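Local coordinates for protein probable dipeptidase (Pseudomonas aeruginosa, PDB 3B40) that is probably a metal-dependent dipeptidase of the membrane dipeptidase family (peptidase family M19), built on a TIM-barrel fold, at residues P312-R315 / F316-A320; F87-E90 / A91-Q95; G167-D170 / W171-S174; V265-P268 / A269-R272. The protein carries 11 engineered substitutions. All blocks are in the same frame, centred on the assembly; numbering follows the deposited sequence.

Interaction 1: residues P312-R315 / F316-A320; sequences PEQR and FGEYA. With MG (magnesium ion), chain D.
Pro-312 and Phe-316 open a run of four backbone hydrogen bonds in the first turns of helix 313-328. Each joins a carbonyl to the amide four residues on. Pro-312, at the N-cap, accepts from Phe-316 with N to O at 3.2 Å. Gly-317 N reaches Glu-313 O at 2.8 Å and almost straight, at 177°. Glu-318 N and Tyr-319 N bond in the same way to the carbonyls of Gln-314 and Arg-315.

The side chains leave this turn in different directions. Gln-314 bends at chi2 (-64°), which brings its amide beside the Glu-318 carboxylate one turn on. The two flat groups are turned 60° against each other. That carboxylate holds a magnesium ion. OE2 of Glu-318 binds the metal at 2.3 Å, while OE1 of Glu-318 lies farther from it, at 2.7 Å. Glu-318 also touches a crystal neighbour.

The Phe-316 ring lies on the buried side. The CB of Ala-320 sits 3.9 Å above one face of it, offset toward the rim, and Phe-180 stacks on this ring from elsewhere in the chain. Arg-315 makes a cation-pi contact with Trp-311. Glu-313 reaches Lys-82 N through OE2.

This is the N-terminal end of an amphipathic alpha-helix, with its aromatic residues buried and a metal-binding glutamate on its outer side.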
loop_
_atom_site.group_PDB
_atom_site.type_symbol
_atom_site.label_atom_id
_atom_site.label_comp_id
_atom_site.label_asym_id
_atom_site.label_seq_id
_atom_site.Cartn_x
_atom_site.Cartn_y
_atom_site.Cartn_z
ATOM N N PRO A 312 -8.542 -6.829 -28.611
ATOM C CA PRO A 312 -8.327 -5.424 -29.011
ATOM C C PRO A 312 -8.538 -4.476 -27.821
ATOM O O PRO A 312 -9.245 -4.822 -26.886
ATOM C CB PRO A 312 -9.393 -5.182 -30.098
ATOM C CG PRO A 312 -9.837 -6.586 -30.570
ATOM C CD PRO A 312 -9.673 -7.465 -29.317
ATOM N N GLU A 313 -7.897 -3.311 -27.827
ATOM C CA GLU A 313 -8.028 -2.379 -26.679
ATOM C C GLU A 313 -9.479 -2.042 -26.347
ATOM O O GLU A 313 -9.859 -2.005 -25.175
ATOM C CB GLU A 313 -7.210 -1.097 -26.896
ATOM C CG GLU A 313 -5.707 -1.370 -27.004
ATOM C CD GLU A 313 -4.904 -0.156 -27.475
ATOM O OE1 GLU A 313 -5.496 0.740 -28.113
ATOM O OE2 GLU A 313 -3.676 -0.090 -27.214
ATOM N N GLN A 314 -10.290 -1.840 -27.388
ATOM C CA GLN A 314 -11.693 -1.467 -27.235
ATOM C C GLN A 314 -12.426 -2.563 -26.444
ATOM O O GLN A 314 -13.258 -2.272 -25.580
ATOM C CB GLN A 314 -12.312 -1.264 -28.626
ATOM C CG GLN A 314 -13.760 -0.685 -28.683
ATOM C CD GLN A 314 -14.833 -1.577 -28.061
ATOM O OE1 GLN A 314 -15.609 -1.114 -27.217
ATOM N NE2 GLN A 314 -14.883 -2.850 -28.463
ATOM N N ARG A 315 -12.084 -3.821 -26.718
ATOM C CA ARG A 315 -12.752 -4.950 -26.048
ATOM C C ARG A 315 -12.354 -5.031 -24.568
ATOM O O ARG A 315 -13.192 -5.291 -23.693
ATOM C CB ARG A 315 -12.407 -6.270 -26.772
ATOM C CG ARG A 315 -13.154 -7.493 -26.261
ATOM C CD ARG A 315 -12.805 -8.711 -27.142
ATOM N NE ARG A 315 -13.345 -9.956 -26.576
ATOM C CZ ARG A 315 -14.581 -10.408 -26.766
ATOM N NH1 ARG A 315 -15.444 -9.724 -27.514
ATOM N NH2 ARG A 315 -14.965 -11.552 -26.199
ATOM N N PHE A 316 -11.063 -4.809 -24.307
ATOM C CA PHE A 316 -10.552 -4.744 -22.946
ATOM C C PHE A 316 -11.236 -3.625 -22.165
ATOM O O PHE A 316 -11.747 -3.858 -21.063
ATOM C CB PHE A 316 -9.028 -4.548 -22.933
ATOM C CG PHE A 316 -8.462 -4.427 -21.555
ATOM C CD1 PHE A 316 -8.249 -5.564 -20.782
ATOM C CD2 PHE A 316 -8.184 -3.186 -21.009
ATOM C CE1 PHE A 316 -7.745 -5.468 -19.487
ATOM C CE2 PHE A 316 -7.684 -3.067 -19.716
ATOM C CZ PHE A 316 -7.461 -4.214 -18.953
ATOM N N GLY A 317 -11.228 -2.414 -22.743
ATOM C CA GLY A 317 -11.906 -1.268 -22.165
ATOM C C GLY A 317 -13.321 -1.562 -21.708
ATOM O O GLY A 317 -13.678 -1.265 -20.577
ATOM N N GLU A 318 -14.116 -2.183 -22.579
ATOM C CA GLU A 318 -15.497 -2.531 -22.263
ATOM C C GLU A 318 -15.628 -3.505 -21.100
ATOM O O GLU A 318 -16.450 -3.326 -20.194
ATOM C CB GLU A 318 -16.173 -3.127 -23.488
ATOM C CG GLU A 318 -16.974 -2.127 -24.282
ATOM C CD GLU A 318 -17.878 -2.802 -25.272
ATOM O OE1 GLU A 318 -17.826 -2.442 -26.479
ATOM O OE2 GLU A 318 -18.637 -3.712 -24.852
ATOM N N TYR A 319 -14.819 -4.553 -21.144
ATOM C CA TYR A 319 -14.827 -5.570 -20.113
ATOM C C TYR A 319 -14.339 -5.034 -18.753
ATOM O O TYR A 319 -15.065 -5.150 -17.754
ATOM C CB TYR A 319 -13.991 -6.780 -20.566
ATOM C CG TYR A 319 -13.857 -7.811 -19.498
ATOM C CD1 TYR A 319 -14.903 -8.671 -19.204
ATOM C CD2 TYR A 319 -12.666 -7.930 -18.772
ATOM C CE1 TYR A 319 -14.780 -9.625 -18.184
ATOM C CE2 TYR A 319 -12.537 -8.860 -17.772
ATOM C CZ TYR A 319 -13.582 -9.718 -17.481
ATOM O OH TYR A 319 -13.430 -10.648 -16.475
ATOM N N ALA A 320 -13.113 -4.489 -18.727
ATOM C CA ALA A 320 -12.543 -3.810 -17.536
ATOM C C ALA A 320 -13.533 -2.817 -16.909
ATOM O O ALA A 320 -13.832 -2.890 -15.712
ATOM C CB ALA A 320 -11.198 -3.097 -17.896
HETATM MG MG MG D . -20.163 -3.853 -26.591
#

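Interaction 2: residues F87-E90 / A91-Q95; sequences FVDE and ARHQQ. With CA (calcium ion), chain F.
Asp-89 and His-93 grip one calcium ion together from positions one turn apart on helix 87-108. Asp-89 is bidentate, with OD1 and OD2 each 2.6 Å from the calcium. His-93 adds NE2, also 2.6 Å from the metal. The aspartate CG points opposite its own backbone N (chi1 -172°), while the imidazole leans back along the helix (chi1 -66°), and the two heads converge on the ion. Their planes stand 75° apart. OD2 of Asp-89 comes within 3.2 Å of NE2 of His-93 because both bind the metal.

Backbone hydrogen bonds hold this spacing. Ala-91, Arg-92, His-93 and Gln-94 each donate to the carbonyl four residues earlier. One of these bonds links the two metal ligands: His-93 N to Asp-89 O, at 3.0 Å. The same Asp-89 O also lies 3.4 Å above one face of the His-93 ring, toward its rim.

Apolar and charged neighbours complete the contact. Val-88 CG1 sits over one face of the Arg-92 guanidinium, 3.7 Å from NH2. The Glu-90 carboxylate stands nearly perpendicular to the imidazole, with no direct bond to it. Gln-94 passes the Glu-90 carbonyl and bonds to Trp-70 N through OE1. Val-88 and Ala-91 also touch Tyr-141 in a loop.

With NE2 given to the metal, any proton of the imidazole would be expected at ND1. The cation, and perhaps the nearby Glu-90 carboxylate, could polarise the ring.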
loop_
_atom_site.group_PDB
_atom_site.type_symbol
_atom_site.label_atom_id
_atom_site.label_comp_id
_atom_site.label_asym_id
_atom_site.label_seq_id
_atom_site.Cartn_x
_atom_site.Cartn_y
_atom_site.Cartn_z
ATOM N N PHE A 87 6.085 4.830 -22.632
ATOM C CA PHE A 87 5.339 4.781 -21.372
ATOM C C PHE A 87 6.238 4.847 -20.140
ATOM O O PHE A 87 5.813 5.342 -19.092
ATOM C CB PHE A 87 4.493 3.504 -21.322
ATOM C CG PHE A 87 3.137 3.650 -21.945
ATOM C CD1 PHE A 87 2.000 3.323 -21.224
ATOM C CD2 PHE A 87 2.997 4.141 -23.236
ATOM C CE1 PHE A 87 0.738 3.458 -21.789
ATOM C CE2 PHE A 87 1.744 4.278 -23.816
ATOM C CZ PHE A 87 0.608 3.942 -23.090
ATOM N N VAL A 88 7.471 4.344 -20.256
ATOM C CA VAL A 88 8.431 4.421 -19.146
ATOM C C VAL A 88 8.718 5.875 -18.787
ATOM O O VAL A 88 8.763 6.225 -17.607
ATOM C CB VAL A 88 9.761 3.659 -19.423
ATOM C CG1 VAL A 88 10.646 3.640 -18.167
ATOM C CG2 VAL A 88 9.480 2.221 -19.879
ATOM N N ASP A 89 8.902 6.723 -19.796
ATOM C CA ASP A 89 9.191 8.128 -19.536
ATOM C C ASP A 89 7.982 8.837 -18.930
ATOM O O ASP A 89 8.128 9.718 -18.086
ATOM C CB ASP A 89 9.659 8.855 -20.794
ATOM C CG ASP A 89 10.154 10.256 -20.487
ATOM O OD1 ASP A 89 11.179 10.389 -19.753
ATOM O OD2 ASP A 89 9.502 11.224 -20.954
ATOM N N GLU A 90 6.791 8.445 -19.355
ATOM C CA GLU A 90 5.565 8.985 -18.759
ATOM C C GLU A 90 5.466 8.639 -17.276
ATOM O O GLU A 90 5.120 9.484 -16.455
ATOM C CB GLU A 90 4.330 8.459 -19.479
ATOM C CG GLU A 90 3.082 9.274 -19.158
ATOM C CD GLU A 90 3.186 10.710 -19.678
ATOM O OE1 GLU A 90 3.701 10.887 -20.807
ATOM O OE2 GLU A 90 2.778 11.654 -18.953
ATOM N N ALA A 91 5.769 7.383 -16.950
ATOM C CA ALA A 91 5.772 6.899 -15.581
ATOM C C ALA A 91 6.770 7.711 -14.745
ATOM O O ALA A 91 6.502 8.006 -13.584
ATOM C CB ALA A 91 6.079 5.385 -15.541
ATOM N N ARG A 92 7.886 8.117 -15.360
ATOM C CA ARG A 92 8.879 9.011 -14.716
ATOM C C ARG A 92 8.337 10.421 -14.452
ATOM O O ARG A 92 8.609 11.025 -13.414
ATOM C CB ARG A 92 10.143 9.115 -15.549
ATOM C CG ARG A 92 10.976 7.850 -15.594
ATOM C CD ARG A 92 12.380 8.130 -16.185
ATOM N NE ARG A 92 13.078 6.860 -16.355
ATOM C CZ ARG A 92 13.397 6.317 -17.529
ATOM N NH1 ARG A 92 13.144 6.967 -18.672
ATOM N NH2 ARG A 92 14.008 5.140 -17.546
ATOM N N HIS A 93 7.565 10.940 -15.397
ATOM C CA HIS A 93 6.830 12.187 -15.183
ATOM C C HIS A 93 5.832 12.110 -14.016
ATOM O O HIS A 93 5.716 13.052 -13.261
ATOM C CB HIS A 93 6.113 12.597 -16.461
ATOM C CG HIS A 93 7.040 12.965 -17.578
ATOM N ND1 HIS A 93 6.618 13.086 -18.887
ATOM C CD2 HIS A 93 8.370 13.224 -17.585
ATOM C CE1 HIS A 93 7.647 13.409 -19.648
ATOM N NE2 HIS A 93 8.723 13.497 -18.883
ATOM N N GLN A 94 5.142 10.984 -13.872
ATOM C CA GLN A 94 4.233 10.732 -12.738
ATOM C C GLN A 94 5.016 10.791 -11.401
ATOM O O GLN A 94 4.531 11.376 -10.422
ATOM C CB GLN A 94 3.514 9.380 -12.879
ATOM C CG GLN A 94 2.604 9.224 -14.115
ATOM C CD GLN A 94 2.334 7.760 -14.534
ATOM O OE1 GLN A 94 2.314 6.837 -13.709
ATOM N NE2 GLN A 94 2.120 7.554 -15.840
ATOM N N GLN A 95 6.231 10.220 -11.373
ATOM C CA GLN A 95 7.088 10.252 -10.168
ATOM C C GLN A 95 7.523 11.675 -9.866
ATOM O O GLN A 95 7.491 12.107 -8.714
ATOM C CB GLN A 95 8.357 9.418 -10.323
ATOM C CG GLN A 95 8.201 7.920 -10.535
ATOM C CD GLN A 95 9.566 7.259 -10.594
ATOM O OE1 GLN A 95 10.407 7.609 -11.443
ATOM N NE2 GLN A 95 9.802 6.302 -9.705
HETATM CA CA CA F . 11.108 13.001 -19.876
#

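Interaction 3: residues G167-D170 / W171-S174; sequences GNND and WADS. Engineered in segment 171-174: Ala-172 (natural residue Ser).
Asn-168 and Asn-169 bind the backbone of 171-174 through their side-chain oxygens. OD1 of Asn-169 accepts twice, from Trp-171 N at 2.8 Å and from Ala-172 N at 3.0 Å. The first donor lies in the amide plane, the second 40° out of it. The side chain can do this because its CG sits between the backbone N and the carbonyl carbon (chi1 65°), which folds it over the turn. OD1 of Asn-168 takes Ser-174 N at 3.0 Å in a nearly straight bond of 173°.

A backbone bond runs the other way, from Asn-169 N to Ala-172 O at 3.2 Å. Ala-172 is an engineered residue, serine in the natural protein.

Together these bonds make a tight reverse turn, with an Asx turn at Asn-169 to Trp-171. It lies in the loop between strand 160-162 of the barrel sheet and helix 193-205. The two arms run nearly antiparallel.

Waters 2 and 3 each bridge the arms. Water 2 donates to Asn-168 OD1 and to Ser-174 O. Water 3 donates to Asn-169 O, at 2.7 Å, and to Asp-173 OD1.

Ser-174 CB sits 3.2 Å from Gly-167 O. The Trp-171 indole touches Ala-140 and Leu-143 elsewhere in the chain. Several polar groups also bond to surrounding loops. Asn-168 ND2 bonds to Ser-184 O, Asn-169 ND2 to Phe-163 O, Asp-173 takes Leu-188 N and Gly-190 N, and Ser-174 OG bonds to Tyr-165 O.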
loop_
_atom_site.group_PDB
_atom_site.type_symbol
_atom_site.label_atom_id
_atom_site.label_comp_id
_atom_site.label_asym_id
_atom_site.label_seq_id
_atom_site.Cartn_x
_atom_site.Cartn_y
_atom_site.Cartn_z
ATOM N N GLY A 167 1.253 -5.558 -12.466
ATOM C CA GLY A 167 2.081 -5.669 -13.665
ATOM C C GLY A 167 3.490 -6.122 -13.306
ATOM O O GLY A 167 4.051 -5.673 -12.316
ATOM N N ASN A 168 4.050 -7.051 -14.072
ATOM C CA ASN A 168 5.447 -7.438 -13.883
ATOM C C ASN A 168 6.320 -6.265 -14.258
ATOM O O ASN A 168 5.904 -5.409 -15.039
ATOM C CB ASN A 168 5.824 -8.621 -14.787
ATOM C CG ASN A 168 5.169 -9.937 -14.370
ATOM O OD1 ASN A 168 4.813 -10.133 -13.211
ATOM N ND2 ASN A 168 5.052 -10.874 -15.319
ATOM N N ASN A 169 7.537 -6.210 -13.725
ATOM C CA ASN A 169 8.520 -5.277 -14.274
ATOM C C ASN A 169 9.877 -5.977 -14.343
ATOM O O ASN A 169 9.989 -7.157 -13.956
ATOM C CB ASN A 169 8.577 -3.960 -13.447
ATOM C CG ASN A 169 9.070 -4.180 -12.045
ATOM O OD1 ASN A 169 10.216 -4.645 -11.830
ATOM N ND2 ASN A 169 8.231 -3.846 -11.064
ATOM N N ASP A 170 10.893 -5.272 -14.851
ATOM C CA ASP A 170 12.198 -5.901 -15.142
ATOM C C ASP A 170 13.064 -6.217 -13.924
ATOM O O ASP A 170 14.089 -6.861 -14.053
ATOM C CB ASP A 170 13.001 -5.062 -16.136
ATOM C CG ASP A 170 12.319 -4.981 -17.495
ATOM O OD1 ASP A 170 11.575 -5.908 -17.873
ATOM O OD2 ASP A 170 12.513 -3.988 -18.177
ATOM N N TRP A 171 12.645 -5.762 -12.756
ATOM C CA TRP A 171 13.334 -6.037 -11.476
ATOM C C TRP A 171 12.682 -7.164 -10.661
ATOM O O TRP A 171 13.364 -7.919 -9.973
ATOM C CB TRP A 171 13.331 -4.758 -10.630
ATOM C CG TRP A 171 14.264 -3.678 -11.113
ATOM C CD1 TRP A 171 14.740 -3.504 -12.393
ATOM C CD2 TRP A 171 14.876 -2.642 -10.318
ATOM N NE1 TRP A 171 15.578 -2.397 -12.442
ATOM C CE2 TRP A 171 15.670 -1.851 -11.187
ATOM C CE3 TRP A 171 14.801 -2.289 -8.969
ATOM C CZ2 TRP A 171 16.402 -0.733 -10.738
ATOM C CZ3 TRP A 171 15.521 -1.178 -8.524
ATOM C CH2 TRP A 171 16.312 -0.418 -9.405
ATOM N N ALA A 172 11.354 -7.244 -10.714
ATOM C CA ALA A 172 10.614 -8.180 -9.874
ATOM C C ALA A 172 9.308 -8.574 -10.551
ATOM O O ALA A 172 8.650 -7.719 -11.172
ATOM C CB ALA A 172 10.301 -7.505 -8.536
ATOM N N ASP A 173 8.914 -9.838 -10.389
ATOM C CA ASP A 173 7.560 -10.304 -10.780
ATOM C C ASP A 173 6.493 -9.780 -9.809
ATOM O O ASP A 173 6.722 -9.695 -8.601
ATOM C CB ASP A 173 7.448 -11.832 -10.798
ATOM C CG ASP A 173 8.400 -12.510 -11.801
ATOM O OD1 ASP A 173 8.793 -11.894 -12.822
ATOM O OD2 ASP A 173 8.758 -13.687 -11.552
ATOM N N SER A 174 5.303 -9.515 -10.332
ATOM C CA SER A 174 4.228 -9.039 -9.492
ATOM C C SER A 174 3.355 -10.223 -9.041
ATOM O O SER A 174 3.330 -11.262 -9.690
ATOM C CB SER A 174 3.405 -7.992 -10.246
ATOM O OG SER A 174 2.222 -7.646 -9.529
HETATM O O HOH W 1 6.412 -6.426 -10.188
HETATM O O HOH W 2 4.199 -12.725 -11.949
HETATM O O HOH W 3 8.782 -9.595 -14.168
#

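Interaction 4: residues V265-P268 / A269-R272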
loop_
_atom_site.group_PDB
_atom_site.type_symbol
_atom_site.label_atom_id
_atom_site.label_comp_id
_atom_site.label_asym_id
_atom_site.label_seq_id
_atom_site.Cartn_x
_atom_site.Cartn_y
_atom_site.Cartn_z
ATOM N N VAL A 265 -3.843 -3.913 5.692
ATOM C CA VAL A 265 -4.445 -2.875 4.888
ATOM C C VAL A 265 -5.984 -2.911 4.918
ATOM O O VAL A 265 -6.590 -3.965 4.723
ATOM C CB VAL A 265 -3.925 -2.922 3.410
ATOM C CG1 VAL A 265 -4.390 -4.198 2.700
ATOM C CG2 VAL A 265 -4.378 -1.712 2.637
ATOM N N GLY A 266 -6.589 -1.733 5.093
ATOM C CA GLY A 266 -8.051 -1.574 5.018
ATOM C C GLY A 266 -8.564 -1.556 3.580
ATOM O O GLY A 266 -9.216 -0.585 3.153
ATOM N N PHE A 267 -8.240 -2.601 2.819
ATOM C CA PHE A 267 -8.717 -2.709 1.439
ATOM C C PHE A 267 -9.860 -3.728 1.399
ATOM O O PHE A 267 -9.637 -4.939 1.620
ATOM C CB PHE A 267 -7.597 -3.060 0.445
ATOM C CG PHE A 267 -7.981 -2.807 -0.982
ATOM C CD1 PHE A 267 -7.587 -1.638 -1.629
ATOM C CD2 PHE A 267 -8.773 -3.713 -1.670
ATOM C CE1 PHE A 267 -7.971 -1.384 -2.928
ATOM C CE2 PHE A 267 -9.158 -3.475 -2.983
ATOM C CZ PHE A 267 -8.757 -2.303 -3.616
ATOM N N PRO A 268 -11.100 -3.233 1.230
ATOM C CA PRO A 268 -12.270 -4.090 1.503
ATOM C C PRO A 268 -12.233 -5.479 0.835
ATOM O O PRO A 268 -12.419 -6.495 1.519
ATOM C CB PRO A 268 -13.469 -3.247 1.032
ATOM C CG PRO A 268 -12.949 -1.989 0.531
ATOM C CD PRO A 268 -11.497 -1.856 0.885
ATOM N N ALA A 269 -11.966 -5.536 -0.468
ATOM C CA ALA A 269 -11.962 -6.830 -1.182
ATOM C C ALA A 269 -10.836 -7.791 -0.812
ATOM O O ALA A 269 -10.864 -8.960 -1.233
ATOM C CB ALA A 269 -11.984 -6.625 -2.726
ATOM N N TYR A 270 -9.841 -7.326 -0.057
ATOM C CA TYR A 270 -8.772 -8.211 0.387
ATOM C C TYR A 270 -9.129 -8.748 1.778
ATOM O O TYR A 270 -8.394 -9.597 2.330
ATOM C CB TYR A 270 -7.405 -7.517 0.506
ATOM C CG TYR A 270 -6.784 -6.785 -0.692
ATOM C CD1 TYR A 270 -7.222 -6.976 -2.006
ATOM C CD2 TYR A 270 -5.707 -5.899 -0.473
ATOM C CE1 TYR A 270 -6.626 -6.256 -3.075
ATOM C CE2 TYR A 270 -5.090 -5.194 -1.531
ATOM C CZ TYR A 270 -5.568 -5.369 -2.813
ATOM O OH TYR A 270 -4.951 -4.676 -3.825
ATOM N N LEU A 271 -10.248 -8.259 2.333
ATOM C CA LEU A 271 -10.654 -8.566 3.708
ATOM C C LEU A 271 -11.930 -9.394 3.790
ATOM O O LEU A 271 -12.115 -10.161 4.729
ATOM C CB LEU A 271 -10.840 -7.279 4.523
ATOM C CG LEU A 271 -9.609 -6.401 4.748
ATOM C CD1 LEU A 271 -10.047 -5.018 5.286
ATOM C CD2 LEU A 271 -8.588 -7.078 5.673
ATOM N N ARG A 272 -12.824 -9.186 2.830
ATOM C CA ARG A 272 -14.038 -9.983 2.699
ATOM C C ARG A 272 -14.146 -10.574 1.281
ATOM O O ARG A 272 -14.091 -9.811 0.314
ATOM C CB ARG A 272 -15.252 -9.103 2.960
ATOM C CG ARG A 272 -16.569 -9.850 2.849
ATOM C CD ARG A 272 -17.756 -8.903 2.911
ATOM N NE ARG A 272 -17.989 -8.430 4.262
ATOM C CZ ARG A 272 -18.923 -7.544 4.586
ATOM N NH1 ARG A 272 -19.696 -7.050 3.634
ATOM N NH2 ARG A 272 -19.070 -7.138 5.853
#
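Phe-267 and Tyr-270 form the tight part of this turn. Their rings make an offset face-to-face stack, with centroids 4.2 Å apart and planes at 23°. CD2 of Phe-267 lies over the centre of the tyrosine ring. CB of Phe-267 adds an off-centre CH-pi contact to the same ring. Val-265 CG1 meets the ring at its edge, 3.8 Å from Tyr-270 CD2. The phenylalanine CG is opposite its backbone N (chi1 -164°), which lays the ring over the face of Tyr-270.

Backbone bonds close the turn. Tyr-270 N bonds to Phe-267 O at 2.9 Å. Pro-268 O accepts two bonds. Leu-271 N comes from well above its carbonyl plane at 2.9 Å, and Arg-272 N almost head-on at 3.0 Å.

Elsewhere the contact is looser. Ala-269 CB approaches Phe-267 CE2 only to 4.2 Å. The Arg-272 side chain leads away and forms a salt bridge with Glu-337 on helix 335-349.

Gly-266 centres an inverse gamma turn after barrel strand 261-265. Val-265 against Tyr-270 joins the short, weakly bonded helical turn 268-271 to the strand end. The side-chain contact is thus mainly apolar, while the Phe-267 and Pro-268 carbonyls find their donors within the turn.

How the interactions relate
From the N terminus the order is interaction 2, then 3, 4 and 1. They follow in series; none nests in or crosses another. Each joins directly consecutive residues. Interaction 2 lies in the first turns of helix 87-108, and interaction 1 in those of helix 313-328. Interaction 3 folds the loop between strand 160-162 and helix 193-205 back on itself. Interaction 4 turns the chain from strand 261-265 into helix 268-271. None touches another. Interactions 2 and 4 lie on opposite sides of the chain's centre, with centres about 29 Å apart. Arg-176 bonds through its backbone to Gly-167 of interaction 3 and is touched by Tyr-270 of interaction 4.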